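Local coordinates for protein alkyl hydroperoxide reductase AhpD (Deinococcus radiodurans R1, PDB 6K40) that probably acts as a peroxiredoxin-type antioxidant enzyme, reducing peroxides as an all-helical member of the AhpD-like family and contributing to stress resistance, at residues A[83-88]-A[134-139]; A[79-84]-A[114-119]. All coordinates share one frame; numbering follows the deposited sequence.

Interaction 1: residues A[83-88]-A[134-139]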
loop_
_atom_site.group_PDB
_atom_site.type_symbol
_atom_site.label_atom_id
_atom_site.label_comp_id
_atom_site.label_asym_id
_atom_site.label_seq_id
_atom_site.Cartn_x
_atom_site.Cartn_y
_atom_site.Cartn_z
ATOM N N ALA A 83 -3.493 12.652 -0.932
ATOM C CA ALA A 83 -2.312 12.306 -0.145
ATOM C C ALA A 83 -2.012 10.815 -0.219
ATOM O O ALA A 83 -0.859 10.408 -0.400
ATOM C CB ALA A 83 -2.520 12.727 1.306
ATOM N N VAL A 84 -3.045 9.988 -0.062
ATOM C CA VAL A 84 -2.867 8.542 -0.052
ATOM C C VAL A 84 -2.397 8.053 -1.415
ATOM O O VAL A 84 -1.478 7.228 -1.508
ATOM C CB VAL A 84 -4.175 7.861 0.390
ATOM C CG1 VAL A 84 -4.172 6.395 0.015
ATOM C CG2 VAL A 84 -4.381 8.033 1.890
ATOM N N VAL A 85 -2.995 8.569 -2.495
ATOM C CA VAL A 85 -2.576 8.145 -3.831
ATOM C C VAL A 85 -1.110 8.494 -4.062
ATOM O O VAL A 85 -0.306 7.651 -4.493
ATOM C CB VAL A 85 -3.478 8.774 -4.907
ATOM C CG1 VAL A 85 -2.853 8.607 -6.289
ATOM C CG2 VAL A 85 -4.862 8.150 -4.867
ATOM N N VAL A 86 -0.733 9.737 -3.752
ATOM C CA VAL A 86 0.633 10.186 -4.007
ATOM C C VAL A 86 1.624 9.402 -3.156
ATOM O O VAL A 86 2.687 8.986 -3.638
ATOM C CB VAL A 86 0.749 11.701 -3.762
ATOM C CG1 VAL A 86 2.192 12.162 -3.928
ATOM C CG2 VAL A 86 -0.170 12.456 -4.711
ATOM N N SER A 87 1.297 9.186 -1.879
ATOM C CA SER A 87 2.214 8.482 -0.996
ATOM C C SER A 87 2.376 7.023 -1.399
ATOM O O SER A 87 3.470 6.465 -1.264
ATOM C CB SER A 87 1.709 8.598 0.442
ATOM O OG SER A 87 1.623 9.962 0.815
ATOM N N GLY A 88 1.312 6.394 -1.904
ATOM C CA GLY A 88 1.456 5.054 -2.443
ATOM C C GLY A 88 2.330 5.021 -3.680
ATOM O O GLY A 88 3.139 4.106 -3.854
ATOM N N ALA A 134 -6.533 10.231 -11.170
ATOM C CA ALA A 134 -5.766 10.169 -12.410
ATOM C C ALA A 134 -4.859 11.381 -12.553
ATOM O O ALA A 134 -3.693 11.253 -12.946
ATOM C CB ALA A 134 -6.709 10.060 -13.610
ATOM N N TYR A 135 -5.379 12.569 -12.228
ATOM C CA TYR A 135 -4.559 13.773 -12.286
ATOM C C TYR A 135 -3.403 13.702 -11.296
ATOM O O TYR A 135 -2.266 14.059 -11.630
ATOM C CB TYR A 135 -5.423 15.008 -12.027
ATOM C CG TYR A 135 -4.742 16.304 -12.398
ATOM C CD1 TYR A 135 -4.820 16.807 -13.691
ATOM C CD2 TYR A 135 -4.017 17.022 -11.456
ATOM C CE1 TYR A 135 -4.194 17.993 -14.034
ATOM C CE2 TYR A 135 -3.389 18.207 -11.789
ATOM C CZ TYR A 135 -3.481 18.688 -13.076
ATOM O OH TYR A 135 -2.854 19.865 -13.408
ATOM N N ALA A 136 -3.674 13.250 -10.068
ATOM C CA ALA A 136 -2.615 13.124 -9.073
ATOM C C ALA A 136 -1.539 12.154 -9.537
ATOM O O ALA A 136 -0.339 12.424 -9.392
ATOM C CB ALA A 136 -3.202 12.676 -7.736
ATOM N N GLU A 137 -1.950 11.020 -10.109
ATOM C CA GLU A 137 -0.979 10.042 -10.577
ATOM C C GLU A 137 -0.132 10.606 -11.708
ATOM O O GLU A 137 1.094 10.432 -11.719
ATOM C CB GLU A 137 -1.690 8.765 -11.023
ATOM C CG GLU A 137 -0.755 7.728 -11.622
ATOM C CD GLU A 137 -1.188 6.310 -11.321
ATOM O OE1 GLU A 137 -2.038 6.120 -10.427
ATOM O OE2 GLU A 137 -0.671 5.383 -11.977
ATOM N N LYS A 138 -0.758 11.296 -12.664
ATOM C CA LYS A 138 0.020 11.858 -13.760
ATOM C C LYS A 138 0.994 12.919 -13.258
ATOM O O LYS A 138 2.159 12.945 -13.673
ATOM C CB LYS A 138 -0.897 12.439 -14.836
ATOM C CG LYS A 138 -0.201 12.567 -16.182
ATOM C CD LYS A 138 -0.907 13.518 -17.133
ATOM C CE LYS A 138 0.043 13.959 -18.241
ATOM N NZ LYS A 138 -0.658 14.355 -19.491
ATOM N N LEU A 139 0.539 13.795 -12.356
ATOM C CA LEU A 139 1.405 14.857 -11.854
ATOM C C LEU A 139 2.537 14.306 -10.998
ATOM O O LEU A 139 3.619 14.902 -10.944
ATOM C CB LEU A 139 0.586 15.882 -11.067
ATOM C CG LEU A 139 1.301 17.166 -10.629
ATOM C CD1 LEU A 139 1.956 17.865 -11.811
ATOM C CD2 LEU A 139 0.339 18.108 -9.924
#

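Interaction 2: residues A[79-84]-A[114-119]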
loop_
_atom_site.group_PDB
_atom_site.type_symbol
_atom_site.label_atom_id
_atom_site.label_comp_id
_atom_site.label_asym_id
_atom_site.label_seq_id
_atom_site.Cartn_x
_atom_site.Cartn_y
_atom_site.Cartn_z
ATOM N N ARG A 79 -8.580 15.815 0.160
ATOM C CA ARG A 79 -7.155 16.050 0.360
ATOM C C ARG A 79 -6.449 14.776 0.799
ATOM O O ARG A 79 -5.347 14.476 0.329
ATOM C CB ARG A 79 -6.941 17.147 1.402
ATOM C CG ARG A 79 -7.282 18.546 0.951
ATOM C CD ARG A 79 -7.986 19.262 2.077
ATOM N NE ARG A 79 -7.535 20.633 2.232
ATOM C CZ ARG A 79 -7.927 21.434 3.215
ATOM N NH1 ARG A 79 -8.778 20.995 4.134
ATOM N NH2 ARG A 79 -7.464 22.673 3.282
ATOM N N GLU A 80 -7.079 14.002 1.689
ATOM C CA GLU A 80 -6.464 12.755 2.128
ATOM C C GLU A 80 -6.475 11.707 1.027
ATOM O O GLU A 80 -5.562 10.879 0.959
ATOM C CB GLU A 80 -7.165 12.224 3.380
ATOM C CG GLU A 80 -7.100 13.162 4.587
ATOM C CD GLU A 80 -5.679 13.548 4.982
ATOM O OE1 GLU A 80 -4.736 12.777 4.693
ATOM O OE2 GLU A 80 -5.508 14.623 5.600
ATOM N N LEU A 81 -7.473 11.736 0.143
ATOM C CA LEU A 81 -7.458 10.850 -1.017
ATOM C C LEU A 81 -6.244 11.136 -1.893
ATOM O O LEU A 81 -5.496 10.219 -2.272
ATOM C CB LEU A 81 -8.757 11.020 -1.807
ATOM C CG LEU A 81 -8.964 10.212 -3.086
ATOM C CD1 LEU A 81 -9.206 8.756 -2.750
ATOM C CD2 LEU A 81 -10.133 10.772 -3.883
ATOM N N LEU A 82 -6.025 12.416 -2.202
ATOM C CA LEU A 82 -4.839 12.806 -2.960
ATOM C C LEU A 82 -3.559 12.389 -2.240
ATOM O O LEU A 82 -2.635 11.834 -2.851
ATOM C CB LEU A 82 -4.856 14.316 -3.206
ATOM C CG LEU A 82 -6.016 14.838 -4.060
ATOM C CD1 LEU A 82 -6.010 16.360 -4.121
ATOM C CD2 LEU A 82 -5.960 14.241 -5.458
ATOM N N ALA A 83 -3.493 12.652 -0.932
ATOM C CA ALA A 83 -2.312 12.306 -0.145
ATOM C C ALA A 83 -2.012 10.815 -0.219
ATOM O O ALA A 83 -0.859 10.408 -0.400
ATOM C CB ALA A 83 -2.520 12.727 1.306
ATOM N N VAL A 84 -3.045 9.988 -0.062
ATOM C CA VAL A 84 -2.867 8.542 -0.052
ATOM C C VAL A 84 -2.397 8.053 -1.415
ATOM O O VAL A 84 -1.478 7.228 -1.508
ATOM C CB VAL A 84 -4.175 7.861 0.390
ATOM C CG1 VAL A 84 -4.172 6.395 0.015
ATOM C CG2 VAL A 84 -4.381 8.033 1.890
ATOM N N ASP A 114 -8.052 1.433 1.746
ATOM C CA ASP A 114 -7.085 0.381 1.448
ATOM C C ASP A 114 -6.923 0.190 -0.054
ATOM O O ASP A 114 -5.802 0.020 -0.548
ATOM C CB ASP A 114 -7.510 -0.937 2.100
ATOM C CG ASP A 114 -7.458 -0.889 3.613
ATOM O OD1 ASP A 114 -6.842 0.048 4.159
ATOM O OD2 ASP A 114 -8.032 -1.794 4.259
ATOM N N ALA A 115 -8.029 0.232 -0.800
ATOM C CA ALA A 115 -7.946 0.035 -2.244
ATOM C C ALA A 115 -7.224 1.195 -2.917
ATOM O O ALA A 115 -6.337 0.987 -3.751
ATOM C CB ALA A 115 -9.346 -0.143 -2.832
ATOM N N VAL A 116 -7.577 2.428 -2.543
ATOM C CA VAL A 116 -6.980 3.603 -3.166
ATOM C C VAL A 116 -5.497 3.698 -2.836
ATOM O O VAL A 116 -4.704 4.183 -3.652
ATOM C CB VAL A 116 -7.755 4.862 -2.722
ATOM C CG1 VAL A 116 -6.873 6.093 -2.757
ATOM C CG2 VAL A 116 -8.979 5.064 -3.592
ATOM N N ALA A 117 -5.088 3.200 -1.664
ATOM C CA ALA A 117 -3.671 3.210 -1.314
ATOM C C ALA A 117 -2.841 2.376 -2.280
ATOM O O ALA A 117 -1.650 2.648 -2.466
ATOM C CB ALA A 117 -3.482 2.708 0.118
ATOM N N VAL A 118 -3.447 1.370 -2.907
ATOM C CA VAL A 118 -2.727 0.473 -3.803
ATOM C C VAL A 118 -2.950 0.904 -5.246
ATOM O O VAL A 118 -1.994 1.193 -5.975
ATOM C CB VAL A 118 -3.165 -0.988 -3.588
ATOM C CG1 VAL A 118 -2.508 -1.895 -4.609
ATOM C CG2 VAL A 118 -2.831 -1.433 -2.175
ATOM N N ASN A 119 -4.211 0.955 -5.669
ATOM C CA ASN A 119 -4.536 1.305 -7.049
ATOM C C ASN A 119 -5.940 1.887 -7.073
ATOM O O ASN A 119 -6.916 1.160 -6.872
ATOM C CB ASN A 119 -4.439 0.090 -7.969
ATOM C CG ASN A 119 -4.224 0.475 -9.418
ATOM O OD1 ASN A 119 -4.626 1.557 -9.854
ATOM N ND2 ASN A 119 -3.588 -0.410 -10.175
#

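Interaction 1: residues A[83-88]-A[134-139]
Ala136 faces the gap between Val85 and Val86, and its one methyl group makes both close apolar contacts between residues 83-88 and 134-139. Its CB lies 4.3 Å from CG1 of Val85, while CG2 of Val86 reaches the same Ala136 CB from another direction, also at 4.3 Å. The CB of Val85 points toward the partner segment. With chi1 at 167°, CG1 of this valine is extended away from its own backbone N and becomes the branch that meets the alanine. Val86 leaves its helix at a slant and offers CG2, the branch beside the backbone N and opposite the carbonyl carbon. Ile171 of helix 161-184 also touches Ala136, and Asn175 and Asn178 of that helix lie against Val86.

On a neighbouring face of helix 76-90, Ser87 OG bonds to Ala83 O at 2.8 Å, tilted 34° from the carbonyl plane, while Ser87 N approaches that oxygen from the opposite face. Glu137 turns its carboxylate to Trp120 and Arg121, and to Arg91 of the second subunit. With no polar bond between the two segments, this is a small, buried, apolar contact; its cohesion probably comes from keeping methyl groups away from water, with weak dispersion added.

Interaction 2: residues A[79-84]-A[114-119]
Within the all-helical AhpD-like domain, helix 76-90 packs on the C-terminal part of helix 110-118 through Leu81, Val84, Val116 and Ala117. The axes of helix segments 79-84 and 114-118 approach to 9.4 Å, their N-to-C directions 45° apart. Val116 points toward the partner, and its CG1 is shared: Leu81 CD1 lies 3.5 Å from it and Val84 CG1 3.9 Å. The Leu81 and Val116 side chains cross at about a right angle, so that Leu81 CD1 meets both branches of the valine, the second contact being 3.8 Å to Val116 CG2. Leu81 leaves its backbone at a slant, but its CG stands opposite the backbone N (chi1 179°), a course that brings CD1 across to the valine.

Val84 uses CG1 alone. That methyl presses on the main chain of Ala117, tightly at 3.5 Å from Ala117 CA, and meets Ala117 CB at 3.8 Å. Here the backbones come nearest, the CA atoms of Val84 and Ala117 being 5.5 Å apart.

On another face of helix 76-90, Glu80 bonds to His99, consistent with the glutamate and histidine that accompany the cysteine pair in AhpD relatives. Past the contact, Val118 O and Asn119 ND2 bond to Arg91 of the second subunit. No polar bond crosses between the segments: the small Ala117 lets a valine methyl reach the backbone at less than the usual van der Waals distance, and the crossed branches of Leu81 and Val116 add apolar contact beside it.

How the interactions relate
Interactions 1 and 2 both use helix 76-90, their segments overlapping at Ala83 and Val84, of which Val84 makes contact only in interaction 2; they turn different faces of the helix to two consecutive helices. Their centres are 8 Å apart, and they touch directly: Val85 CG2 packs on Val116 CG1 at 3.6 Å, and Leu82 CD2 on Ala136 CB at 3.9 Å, making one continuous apolar layer. Both are core contacts without hydrogen bonds across them. Interaction 1 is the smaller and looser, closed by a single methyl; interaction 2 buries more surface, reaches backbone atoms and has a partly exposed margin at Ala117. Around each, polar groups lead to Arg91 of the second subunit.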